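Dihydrolipoyl dehydrogenase (Elizabethkingia anophelis NUHP1, PDB 6UZI) probably catalyses the NAD(+)-linked reoxidation of protein-bound dihydrolipoyl groups to lipoyl groups, using one FAD per subunit and a redox-active disulfide. Local coordinates at residues G23-I28 against K331-G336; T49-G54 against D101-G106; Y352-G357 against V435-R440; K370-L375 against V380-G385. All coordinates share one frame; numbering follows the deposited sequence.

Contact 1 of 4, residues G23-I28 against K331-G336. With ZN (zinc ion), chain L.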
# COMPACT_ATOMS: atom_id res chain seq x y z
N GLY A 23 -9.96 -24.47 -0.45
CA GLY A 23 -9.65 -25.86 -0.22
C GLY A 23 -8.37 -26.12 0.54
O GLY A 23 -8.39 -26.73 1.61
N TYR A 24 -7.23 -25.64 0.02
CA TYR A 24 -5.96 -26.01 0.63
C TYR A 24 -5.70 -25.24 1.93
O TYR A 24 -5.00 -25.76 2.81
CB TYR A 24 -4.82 -25.83 -0.38
CG TYR A 24 -4.26 -24.44 -0.57
CD1 TYR A 24 -3.30 -23.93 0.29
CD2 TYR A 24 -4.67 -23.66 -1.64
CE1 TYR A 24 -2.78 -22.66 0.10
CE2 TYR A 24 -4.16 -22.39 -1.83
CZ TYR A 24 -3.21 -21.89 -0.96
OH TYR A 24 -2.70 -20.63 -1.15
N VAL A 25 -6.27 -24.05 2.09
CA VAL A 25 -6.17 -23.40 3.39
C VAL A 25 -6.99 -24.16 4.42
O VAL A 25 -6.54 -24.40 5.54
CB VAL A 25 -6.59 -21.92 3.29
CG1 VAL A 25 -6.84 -21.33 4.66
CG2 VAL A 25 -5.51 -21.12 2.56
N ALA A 26 -8.19 -24.61 4.04
CA ALA A 26 -8.99 -25.44 4.93
C ALA A 26 -8.23 -26.70 5.34
O ALA A 26 -8.28 -27.10 6.51
CB ALA A 26 -10.31 -25.81 4.27
N ALA A 27 -7.55 -27.34 4.39
CA ALA A 27 -6.80 -28.55 4.71
C ALA A 27 -5.70 -28.26 5.71
O ALA A 27 -5.53 -29.01 6.69
CB ALA A 27 -6.22 -29.17 3.43
N ILE A 28 -4.95 -27.17 5.52
CA ILE A 28 -3.88 -26.83 6.45
C ILE A 28 -4.44 -26.59 7.84
O ILE A 28 -3.89 -27.06 8.84
CB ILE A 28 -3.10 -25.61 5.95
CG1 ILE A 28 -2.35 -25.94 4.65
CG2 ILE A 28 -2.14 -25.11 7.00
CD1 ILE A 28 -1.67 -24.75 4.03
N LYS A 331 -12.34 -14.74 0.70
CA LYS A 331 -13.59 -15.21 1.29
C LYS A 331 -13.61 -16.73 1.40
O LYS A 331 -14.12 -17.28 2.38
CB LYS A 331 -14.78 -14.70 0.48
CG LYS A 331 -16.16 -15.13 0.97
CD LYS A 331 -16.65 -16.36 0.20
CE LYS A 331 -18.13 -16.60 0.39
NZ LYS A 331 -18.56 -17.85 -0.29
N ALA A 332 -13.06 -17.42 0.40
CA ALA A 332 -12.95 -18.87 0.47
C ALA A 332 -11.95 -19.29 1.54
O ALA A 332 -12.19 -20.26 2.27
CB ALA A 332 -12.52 -19.42 -0.89
N GLU A 333 -10.83 -18.58 1.64
CA GLU A 333 -9.84 -18.86 2.67
C GLU A 333 -10.45 -18.77 4.07
O GLU A 333 -10.25 -19.65 4.91
CB GLU A 333 -8.66 -17.91 2.52
CG GLU A 333 -7.67 -18.32 1.46
CD GLU A 333 -6.62 -17.25 1.19
OE1 GLU A 333 -6.84 -16.08 1.57
OE2 GLU A 333 -5.56 -17.60 0.64
N GLU A 334 -11.19 -17.69 4.34
CA GLU A 334 -11.77 -17.52 5.67
C GLU A 334 -12.79 -18.61 5.96
O GLU A 334 -12.84 -19.14 7.08
CB GLU A 334 -12.40 -16.14 5.80
CG GLU A 334 -12.86 -15.81 7.23
CD GLU A 334 -13.25 -14.35 7.39
OE1 GLU A 334 -13.16 -13.60 6.39
OE2 GLU A 334 -13.63 -13.95 8.51
N GLU A 335 -13.62 -18.95 4.97
CA GLU A 335 -14.62 -19.99 5.18
C GLU A 335 -13.97 -21.35 5.41
O GLU A 335 -14.49 -22.17 6.18
CB GLU A 335 -15.58 -20.01 4.01
CG GLU A 335 -16.49 -18.79 3.99
CD GLU A 335 -17.56 -18.85 2.92
OE1 GLU A 335 -17.32 -19.49 1.88
OE2 GLU A 335 -18.65 -18.27 3.13
N GLY A 336 -12.82 -21.60 4.78
CA GLY A 336 -12.09 -22.83 5.05
C GLY A 336 -11.59 -22.91 6.48
O GLY A 336 -11.75 -23.94 7.15
ZN ZN L . -4.43 -15.68 0.58
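Val25 lays its CG2 methyl against the aliphatic stem of Glu333, with CG2 3.7 Å from Glu333 CG. Its second methyl, CG1, stands anti to the backbone N (chi1 165°) and faces the peptide carbonyl of the same glutamate, so one branched side chain covers both the stem and the backbone of its partner. The CG2 methyl also lies over the rim of one face of the neighbouring Tyr24 ring, about 4.0 Å above the plane. At the next residue, Ala26, the two helices come nearest: Ala26 CB rests 3.6 Å from Gly336 CA, Gly336 lying about a turn beyond Glu333 on its helix. The CA atoms of Ala26 and Gly336 are only 4.1 Å apart, a spacing made possible by the missing side chain of the glycine.

Held along this apolar flank, Glu333 runs extended beyond CG and delivers its carboxylate to the zinc ion. OE2 binds the metal at 2.2 Å, whereas OE1 is the looser partner at 2.6 Å. His453 and Glu458 of the second subunit complete the site, and His474 of that subunit packs on both Val25 and Glu333. On the far flank of helix 329-343, Lys331 NZ forms a salt bridge with Glu335 OE1 at 3.0 Å. Helix 21-32, which follows the glycine-rich Rossmann turn of the FAD domain, is thus packed on helix 329-343 beside an intersubunit zinc site.

Contact 2 of 4, residues T49-G54 against D101-G106. With FAD (flavin-adenine dinucleotide), chain E.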
# COMPACT_ATOMS: atom_id res chain seq x y z
N THR A 49 -8.50 -22.22 -9.21
CA THR A 49 -8.68 -21.17 -10.21
C THR A 49 -7.73 -20.01 -9.97
O THR A 49 -7.10 -19.52 -10.91
CB THR A 49 -10.13 -20.67 -10.19
OG1 THR A 49 -11.02 -21.75 -10.50
CG2 THR A 49 -10.30 -19.55 -11.18
N CYS A 50 -7.62 -19.58 -8.71
CA CYS A 50 -6.88 -18.36 -8.38
C CYS A 50 -5.42 -18.44 -8.81
O CYS A 50 -4.85 -17.45 -9.28
CB CYS A 50 -6.99 -18.09 -6.88
SG CYS A 50 -6.20 -16.57 -6.29
N LEU A 51 -4.81 -19.61 -8.66
CA LEU A 51 -3.40 -19.78 -8.99
C LEU A 51 -3.18 -20.10 -10.47
O LEU A 51 -2.31 -19.51 -11.11
CB LEU A 51 -2.79 -20.87 -8.11
CG LEU A 51 -1.44 -21.39 -8.59
CD1 LEU A 51 -0.44 -20.26 -8.71
CD2 LEU A 51 -0.92 -22.45 -7.64
N ASN A 52 -3.96 -21.02 -11.02
CA ASN A 52 -3.64 -21.57 -12.32
C ASN A 52 -4.22 -20.75 -13.47
O ASN A 52 -3.58 -20.61 -14.52
CB ASN A 52 -4.12 -23.03 -12.39
CG ASN A 52 -3.47 -23.91 -11.32
OD1 ASN A 52 -2.34 -24.36 -11.47
ND2 ASN A 52 -4.19 -24.13 -10.22
N VAL A 53 -5.42 -20.19 -13.29
CA VAL A 53 -6.10 -19.46 -14.36
C VAL A 53 -6.80 -18.23 -13.78
O VAL A 53 -7.74 -17.71 -14.39
CB VAL A 53 -7.10 -20.35 -15.11
CG1 VAL A 53 -6.39 -21.41 -15.93
CG2 VAL A 53 -8.10 -20.99 -14.14
N GLY A 54 -6.35 -17.75 -12.62
CA GLY A 54 -7.05 -16.66 -11.97
C GLY A 54 -6.22 -15.49 -11.48
O GLY A 54 -5.63 -14.77 -12.28
N ASP A 101 4.09 -21.55 -11.80
CA ASP A 101 4.83 -22.74 -11.38
C ASP A 101 5.51 -22.51 -10.03
O ASP A 101 5.61 -23.45 -9.23
CB ASP A 101 5.86 -23.15 -12.44
CG ASP A 101 6.84 -24.21 -11.93
OD1 ASP A 101 6.43 -25.38 -11.72
OD2 ASP A 101 8.03 -23.89 -11.74
N GLN A 102 5.95 -21.29 -9.75
CA GLN A 102 6.53 -20.98 -8.44
C GLN A 102 5.51 -21.23 -7.33
O GLN A 102 5.79 -21.96 -6.37
CB GLN A 102 6.98 -19.53 -8.38
CG GLN A 102 8.41 -19.23 -8.80
CD GLN A 102 8.77 -17.77 -8.52
OE1 GLN A 102 8.51 -16.88 -9.34
NE2 GLN A 102 9.35 -17.52 -7.35
N THR A 103 4.32 -20.65 -7.47
CA THR A 103 3.32 -20.74 -6.41
C THR A 103 2.80 -22.17 -6.24
O THR A 103 2.51 -22.60 -5.11
CB THR A 103 2.20 -19.75 -6.70
OG1 THR A 103 2.76 -18.47 -7.02
CG2 THR A 103 1.27 -19.59 -5.50
N THR A 104 2.68 -22.91 -7.34
CA THR A 104 2.28 -24.32 -7.25
C THR A 104 3.26 -25.12 -6.40
O THR A 104 2.84 -25.94 -5.57
CB THR A 104 2.17 -24.92 -8.66
OG1 THR A 104 0.99 -24.45 -9.31
CG2 THR A 104 2.12 -26.42 -8.60
N LYS A 105 4.56 -24.91 -6.60
CA LYS A 105 5.54 -25.63 -5.79
C LYS A 105 5.43 -25.26 -4.32
O LYS A 105 5.62 -26.12 -3.45
CB LYS A 105 6.96 -25.34 -6.30
CG LYS A 105 7.33 -26.08 -7.57
CD LYS A 105 8.79 -25.83 -7.93
CE LYS A 105 9.16 -26.49 -9.25
NZ LYS A 105 10.60 -26.28 -9.57
N GLY A 106 5.10 -24.00 -4.02
CA GLY A 106 4.92 -23.61 -2.64
C GLY A 106 3.74 -24.30 -2.00
O GLY A 106 3.79 -24.70 -0.83
PA FAD E . -11.44 -22.73 -6.99
O1A FAD E . -10.25 -21.85 -6.91
O2A FAD E . -12.38 -22.19 -8.07
O5B FAD E . -10.97 -24.17 -7.48
C5B FAD E . -11.54 -25.32 -6.83
C4B FAD E . -10.81 -26.54 -7.32
O4B FAD E . -11.67 -27.69 -7.22
C3B FAD E . -10.32 -26.50 -8.77
O3B FAD E . -8.90 -26.56 -8.78
C2B FAD E . -10.91 -27.77 -9.41
O2B FAD E . -9.99 -28.42 -10.28
C1B FAD E . -11.24 -28.62 -8.19
N9A FAD E . -12.32 -29.58 -8.37
C8A FAD E . -13.60 -29.31 -8.79
N7A FAD E . -14.38 -30.36 -8.81
C5A FAD E . -13.56 -31.40 -8.38
C6A FAD E . -13.79 -32.77 -8.19
N6A FAD E . -14.98 -33.36 -8.35
N1A FAD E . -12.75 -33.53 -7.77
C2A FAD E . -11.57 -32.94 -7.57
N3A FAD E . -11.24 -31.65 -7.71
C4A FAD E . -12.28 -30.93 -8.12
N1 FAD E . -10.45 -13.49 -6.64
C2 FAD E . -9.87 -12.60 -5.79
O2 FAD E . -10.13 -12.61 -4.59
N3 FAD E . -8.96 -11.68 -6.27
C4 FAD E . -8.55 -11.56 -7.59
O4 FAD E . -7.72 -10.71 -7.91
C4X FAD E . -9.16 -12.50 -8.48
N5 FAD E . -8.81 -12.48 -9.74
C5X FAD E . -9.37 -13.44 -10.58
C6 FAD E . -8.96 -13.47 -11.91
C7 FAD E . -9.43 -14.44 -12.78
C7M FAD E . -8.95 -14.46 -14.21
C8 FAD E . -10.34 -15.41 -12.31
C8M FAD E . -10.82 -16.52 -13.21
C9 FAD E . -10.77 -15.37 -10.98
C9A FAD E . -10.29 -14.40 -10.11
N10 FAD E . -10.65 -14.37 -8.76
C10 FAD E . -10.10 -13.44 -7.91
C1' FAD E . -11.59 -15.35 -8.21
C2' FAD E . -10.89 -16.50 -7.50
O2' FAD E . -10.20 -17.33 -8.44
C3' FAD E . -11.86 -17.33 -6.67
O3' FAD E . -12.73 -16.46 -5.94
C4' FAD E . -11.16 -18.26 -5.69
O4' FAD E . -10.21 -19.04 -6.43
C5' FAD E . -12.11 -19.15 -4.91
O5' FAD E . -11.58 -20.48 -5.04
P FAD E . -12.18 -21.80 -4.30
O1P FAD E . -11.30 -22.41 -3.28
O2P FAD E . -13.60 -21.63 -3.79
O3P FAD E . -12.25 -22.72 -5.61
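Leu51 reaches across to helix 89-113 and spreads its two methyls over consecutive threonines. CD1 sits 3.4 Å from Thr103 CB and also meets the CG2 methyl of that residue, the two side chains running past each other in opposite senses. CD2 is turned to Thr104, 3.2 Å from its OG1, and the side chains meet there at about a right angle. With CG anti to the backbone N (chi1 165°), the leucine points at helix 89-113, where Val100 and Ile107 also touch it.

Leu51 is the first residue between the cysteines of the redox-active CxxxxC motif of the pyridine nucleotide-disulfide oxidoreductases: Cys50 is joined to Cys55 in a disulfide close to the flavin. Thr49, the residue before Cys50, bonds twice to the adenosine-side phosphate of FAD, through N to O1A (2.9 Å) and OG1 to O2A (2.8 Å).

Packing is slacker on the side of Asn52, a partly exposed residue. Its OD1 stays 4.0 Å from Thr104 OG1 without bonding to it, while its ND2 turns back to the carbonyl of Gly48. Thr103 OG1 likewise bonds within its own helix, to Val99 O, and Arg396 of the second subunit packs against that threonine.

Contact 3 of 4, residues Y352-G357 against V435-R440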
# COMPACT_ATOMS: atom_id res chain seq x y z
N TYR A 352 -19.25 -11.08 7.12
CA TYR A 352 -19.23 -10.93 5.67
C TYR A 352 -19.31 -9.47 5.24
O TYR A 352 -18.86 -9.13 4.14
CB TYR A 352 -20.38 -11.75 5.07
CG TYR A 352 -20.14 -13.25 5.09
CD1 TYR A 352 -19.42 -13.88 4.08
CD2 TYR A 352 -20.59 -14.02 6.16
CE1 TYR A 352 -19.19 -15.25 4.11
CE2 TYR A 352 -20.36 -15.39 6.20
CZ TYR A 352 -19.66 -16.00 5.18
OH TYR A 352 -19.43 -17.36 5.22
N ASN A 353 -19.80 -8.58 6.11
CA ASN A 353 -19.81 -7.16 5.78
C ASN A 353 -18.40 -6.58 5.76
O ASN A 353 -18.19 -5.53 5.14
CB ASN A 353 -20.68 -6.40 6.78
CG ASN A 353 -21.03 -5.00 6.30
OD1 ASN A 353 -21.38 -4.81 5.13
ND2 ASN A 353 -20.93 -4.02 7.18
N LEU A 354 -17.43 -7.25 6.39
CA LEU A 354 -16.06 -6.75 6.51
C LEU A 354 -15.08 -7.52 5.64
O LEU A 354 -13.88 -7.53 5.93
CB LEU A 354 -15.61 -6.77 7.96
CG LEU A 354 -16.45 -5.89 8.89
CD1 LEU A 354 -15.81 -5.79 10.25
CD2 LEU A 354 -16.64 -4.50 8.28
N ILE A 355 -15.57 -8.17 4.59
CA ILE A 355 -14.72 -8.82 3.60
C ILE A 355 -14.49 -7.83 2.46
O ILE A 355 -15.46 -7.46 1.77
CB ILE A 355 -15.35 -10.11 3.07
CG1 ILE A 355 -15.52 -11.11 4.21
CG2 ILE A 355 -14.51 -10.70 1.94
CD1 ILE A 355 -16.24 -12.37 3.81
N PRO A 356 -13.27 -7.38 2.23
CA PRO A 356 -13.05 -6.36 1.19
C PRO A 356 -13.10 -6.95 -0.21
O PRO A 356 -12.84 -8.13 -0.43
CB PRO A 356 -11.64 -5.84 1.51
CG PRO A 356 -10.94 -7.06 2.10
CD PRO A 356 -12.01 -7.78 2.90
N GLY A 357 -13.45 -6.09 -1.16
CA GLY A 357 -13.39 -6.46 -2.57
C GLY A 357 -12.43 -5.55 -3.31
O GLY A 357 -12.46 -4.33 -3.12
N VAL A 435 -9.60 -3.11 9.26
CA VAL A 435 -9.30 -3.17 10.69
C VAL A 435 -10.08 -2.11 11.44
O VAL A 435 -10.62 -2.35 12.53
CB VAL A 435 -7.79 -3.05 10.94
CG1 VAL A 435 -7.50 -2.97 12.43
CG2 VAL A 435 -7.06 -4.23 10.32
N ALA A 436 -10.19 -0.91 10.85
CA ALA A 436 -10.94 0.16 11.48
C ALA A 436 -12.38 -0.25 11.73
O ALA A 436 -12.91 -0.05 12.83
CB ALA A 436 -10.87 1.42 10.61
N MET A 437 -13.04 -0.83 10.72
CA MET A 437 -14.43 -1.22 10.88
C MET A 437 -14.58 -2.42 11.82
O MET A 437 -15.61 -2.56 12.48
CB MET A 437 -15.08 -1.51 9.53
CG MET A 437 -15.10 -0.30 8.60
SD MET A 437 -16.22 -0.44 7.20
CE MET A 437 -17.72 -0.96 8.03
N GLU A 438 -13.57 -3.29 11.87
CA GLU A 438 -13.64 -4.40 12.81
C GLU A 438 -13.72 -3.90 14.25
O GLU A 438 -14.45 -4.47 15.07
CB GLU A 438 -12.42 -5.32 12.61
CG GLU A 438 -12.54 -6.65 13.33
CD GLU A 438 -13.54 -7.58 12.67
OE1 GLU A 438 -13.39 -7.84 11.45
OE2 GLU A 438 -14.46 -8.05 13.37
N PHE A 439 -13.03 -2.81 14.55
CA PHE A 439 -13.11 -2.24 15.89
C PHE A 439 -14.16 -1.14 15.99
O PHE A 439 -14.15 -0.38 16.96
CB PHE A 439 -11.72 -1.75 16.32
CG PHE A 439 -10.78 -2.87 16.65
CD1 PHE A 439 -10.86 -3.50 17.88
CD2 PHE A 439 -9.88 -3.33 15.71
CE1 PHE A 439 -10.01 -4.55 18.19
CE2 PHE A 439 -9.04 -4.39 16.01
CZ PHE A 439 -9.10 -5.00 17.25
N ARG A 440 -15.08 -1.09 15.03
CA ARG A 440 -16.23 -0.19 15.03
C ARG A 440 -15.79 1.26 15.21
O ARG A 440 -16.42 2.04 15.93
CB ARG A 440 -17.25 -0.61 16.10
CG ARG A 440 -17.86 -1.98 15.82
CD ARG A 440 -19.12 -2.22 16.63
NE ARG A 440 -20.25 -1.44 16.15
CZ ARG A 440 -21.27 -1.06 16.92
NH1 ARG A 440 -21.28 -1.39 18.20
NH2 ARG A 440 -22.26 -0.35 16.42
O HOH W 1 -12.97 -9.21 8.38
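A Schellman motif closes helix 426-438 of the dimerisation domain, and the last helical turn, part of that motif, presents Met437 and Glu438 to Leu354, in the loop that leads into strand 357-359. In the motif Arg440 has positive phi (54°), its N bonds to Met437 O at 3.0 Å, and Ala441 N bonds back to Ala436 O. Leu354 fills the seam by dividing its branches between the two helix residues. CD2 takes the methionine, lying 3.6 Å from Met437 CB and 3.7 Å from Met437 CE; the bend of the thioether at chi3 (50°) is what brings that terminal methyl back to the leucine.

CD1 takes the glutamate. It approaches the helix backbone at Glu438 CA (3.6 Å) and lies 3.4 Å from Glu438 OE1, because the glutamate chain folds at chi2 (73°) and carries its carboxylate over the methyl. This is a van der Waals meeting of a methyl with a polar end. A water lies 3.1 Å from Leu354 O, placed to hydrogen-bond to it, and makes at most a weak bond to Glu438 OE1. Glu438 also touches Ile449 of the second subunit.

Further along the loop, Pro356 packs on Ile430 and Val434 of the same helix, while Ile355 turns to His330, Lys331 and Glu334 on helix 329-343. Gly357 then enters the antiparallel sheet by pairing with Gly367.

Contact 4 of 4, residues K370-L375 against V380-G385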
# COMPACT_ATOMS: atom_id res chain seq x y z
N LYS A 370 -20.71 -1.16 3.81
CA LYS A 370 -21.91 -0.84 3.06
C LYS A 370 -21.62 0.18 1.96
O LYS A 370 -20.76 1.05 2.10
CB LYS A 370 -23.00 -0.31 3.99
CG LYS A 370 -23.42 -1.29 5.07
CD LYS A 370 -24.00 -2.58 4.47
CE LYS A 370 -24.44 -3.54 5.55
NZ LYS A 370 -25.22 -4.70 5.03
N THR A 371 -22.33 0.04 0.84
CA THR A 371 -22.30 1.08 -0.17
C THR A 371 -23.32 2.15 0.19
O THR A 371 -24.21 1.95 1.02
CB THR A 371 -22.61 0.53 -1.56
OG1 THR A 371 -23.98 0.09 -1.62
CG2 THR A 371 -21.68 -0.63 -1.90
N GLU A 372 -23.19 3.31 -0.46
CA GLU A 372 -24.17 4.37 -0.26
C GLU A 372 -25.55 3.93 -0.73
O GLU A 372 -26.56 4.25 -0.09
CB GLU A 372 -23.74 5.65 -0.98
CG GLU A 372 -24.49 6.87 -0.47
CD GLU A 372 -24.04 8.15 -1.13
OE1 GLU A 372 -23.04 8.12 -1.87
OE2 GLU A 372 -24.69 9.18 -0.88
N GLU A 373 -25.62 3.21 -1.85
CA GLU A 373 -26.90 2.69 -2.31
C GLU A 373 -27.53 1.77 -1.26
O GLU A 373 -28.74 1.81 -1.04
CB GLU A 373 -26.73 1.96 -3.65
CG GLU A 373 -26.28 2.83 -4.82
CD GLU A 373 -24.79 3.20 -4.79
OE1 GLU A 373 -23.96 2.34 -4.44
OE2 GLU A 373 -24.46 4.36 -5.11
N GLN A 374 -26.70 0.95 -0.59
CA GLN A 374 -27.23 0.09 0.46
C GLN A 374 -27.76 0.91 1.64
O GLN A 374 -28.82 0.60 2.19
CB GLN A 374 -26.14 -0.88 0.94
CG GLN A 374 -25.90 -2.04 -0.01
CD GLN A 374 -24.69 -2.88 0.36
OE1 GLN A 374 -23.69 -2.36 0.88
NE2 GLN A 374 -24.79 -4.18 0.12
N LEU A 375 -27.04 1.97 2.03
CA LEU A 375 -27.50 2.81 3.12
C LEU A 375 -28.81 3.52 2.76
O LEU A 375 -29.70 3.66 3.60
CB LEU A 375 -26.42 3.83 3.48
CG LEU A 375 -25.14 3.26 4.08
CD1 LEU A 375 -24.15 4.38 4.36
CD2 LEU A 375 -25.41 2.44 5.33
N VAL A 380 -30.92 4.46 6.24
CA VAL A 380 -29.94 4.80 7.26
C VAL A 380 -29.52 6.26 7.08
O VAL A 380 -29.23 6.70 5.97
CB VAL A 380 -28.72 3.87 7.17
CG1 VAL A 380 -27.68 4.23 8.23
CG2 VAL A 380 -29.17 2.42 7.29
N ALA A 381 -29.50 7.01 8.17
CA ALA A 381 -29.01 8.38 8.13
C ALA A 381 -27.48 8.37 8.16
O ALA A 381 -26.88 7.93 9.14
CB ALA A 381 -29.57 9.17 9.31
N TYR A 382 -26.86 8.87 7.09
CA TYR A 382 -25.41 8.74 6.95
C TYR A 382 -24.79 10.07 6.52
O TYR A 382 -25.45 10.91 5.90
CB TYR A 382 -25.05 7.64 5.94
CG TYR A 382 -25.50 7.94 4.53
CD1 TYR A 382 -24.64 8.56 3.62
CD2 TYR A 382 -26.78 7.62 4.11
CE1 TYR A 382 -25.05 8.84 2.32
CE2 TYR A 382 -27.20 7.90 2.81
CZ TYR A 382 -26.33 8.51 1.92
OH TYR A 382 -26.74 8.79 0.64
N LYS A 383 -23.51 10.23 6.87
CA LYS A 383 -22.64 11.31 6.41
C LYS A 383 -21.67 10.77 5.38
O LYS A 383 -21.37 9.57 5.34
CB LYS A 383 -21.83 11.91 7.56
CG LYS A 383 -22.62 12.43 8.72
CD LYS A 383 -21.70 13.02 9.77
CE LYS A 383 -20.88 11.95 10.48
NZ LYS A 383 -20.10 12.50 11.63
N THR A 384 -21.17 11.67 4.53
CA THR A 384 -20.18 11.34 3.52
C THR A 384 -18.94 12.21 3.70
O THR A 384 -19.05 13.43 3.88
CB THR A 384 -20.74 11.52 2.10
OG1 THR A 384 -21.85 10.65 1.91
CG2 THR A 384 -19.67 11.22 1.07
N GLY A 385 -17.77 11.58 3.67
CA GLY A 385 -16.51 12.29 3.59
C GLY A 385 -15.77 11.84 2.35
O GLY A 385 -15.87 10.69 1.93
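Tyr382 and Leu375 fill the centre of this contact, Glu372 meeting the tyrosine and Val380 the leucine. The phenol OH of Tyr382 donates to Glu372 OE2 at 2.6 Å, where the carboxylate offers its anti lone pair, the one directed away from the other carboxylate oxygen. Carboxylate and ring stand 78° apart, and OE2 comes in at the ring edge, near its plane. Leu375 packs on the root of the same tyrosine: its CD1 lies 3.7 Å from Tyr382 CB, and its CB lies 3.9 Å from Tyr382 CD2. The other leucine methyl, CD2, rests 4.0 Å from Val380 CB. Between these two residues the backbone closes as well, Val380 N donating to Leu375 O at 3.0 Å.

The second shell sets these groups in place. Tyr382 CG sits between the backbone N and the carbonyl carbon (chi1 64°), which swings the ring across the helix, and Val380 O and Thr384 OG1 lie at the ring edge in its plane. Glu372 is held from its other oxygen by a salt bridge from OE1 to Lys406, which would favour a charged carboxylate. Leu375 also packs on Leu408 and Leu417, on strands 404-410 and 416-423 of the sheet.

Outward again, a capping box starts the helix: Gln374 N donates to Thr371 OG1 (3.0 Å) and Thr371 N to Gln374 OE1 (2.8 Å). Asp222 accepts from Glu372 N. Capped helix 372-377 thus carries the chain from strand 364-369 to edge strand 382-388 and packs on the antiparallel sheet of the dimerisation domain.

How the contacts relate
Along the chain, contact 2 falls between the two halves of contact 1, and contact 4 between those of contact 3. The first pair lies in the nucleotide-binding part, the second in the dimerisation domain. Within each pair the centres lie about 15 Å apart. Contacts 1 and 3, with centres about 19 Å apart, join the two parts directly: Tyr352 OH probably bonds to Glu335 OE2. Asn353 then touches Lys370, taking the series on to contact 4, which is about 38 Å from contact 2 between centres. Contacts 1, 2 and 3 border the dimer interface, while contact 4 touches no other chain of the assembly and lies at the surface.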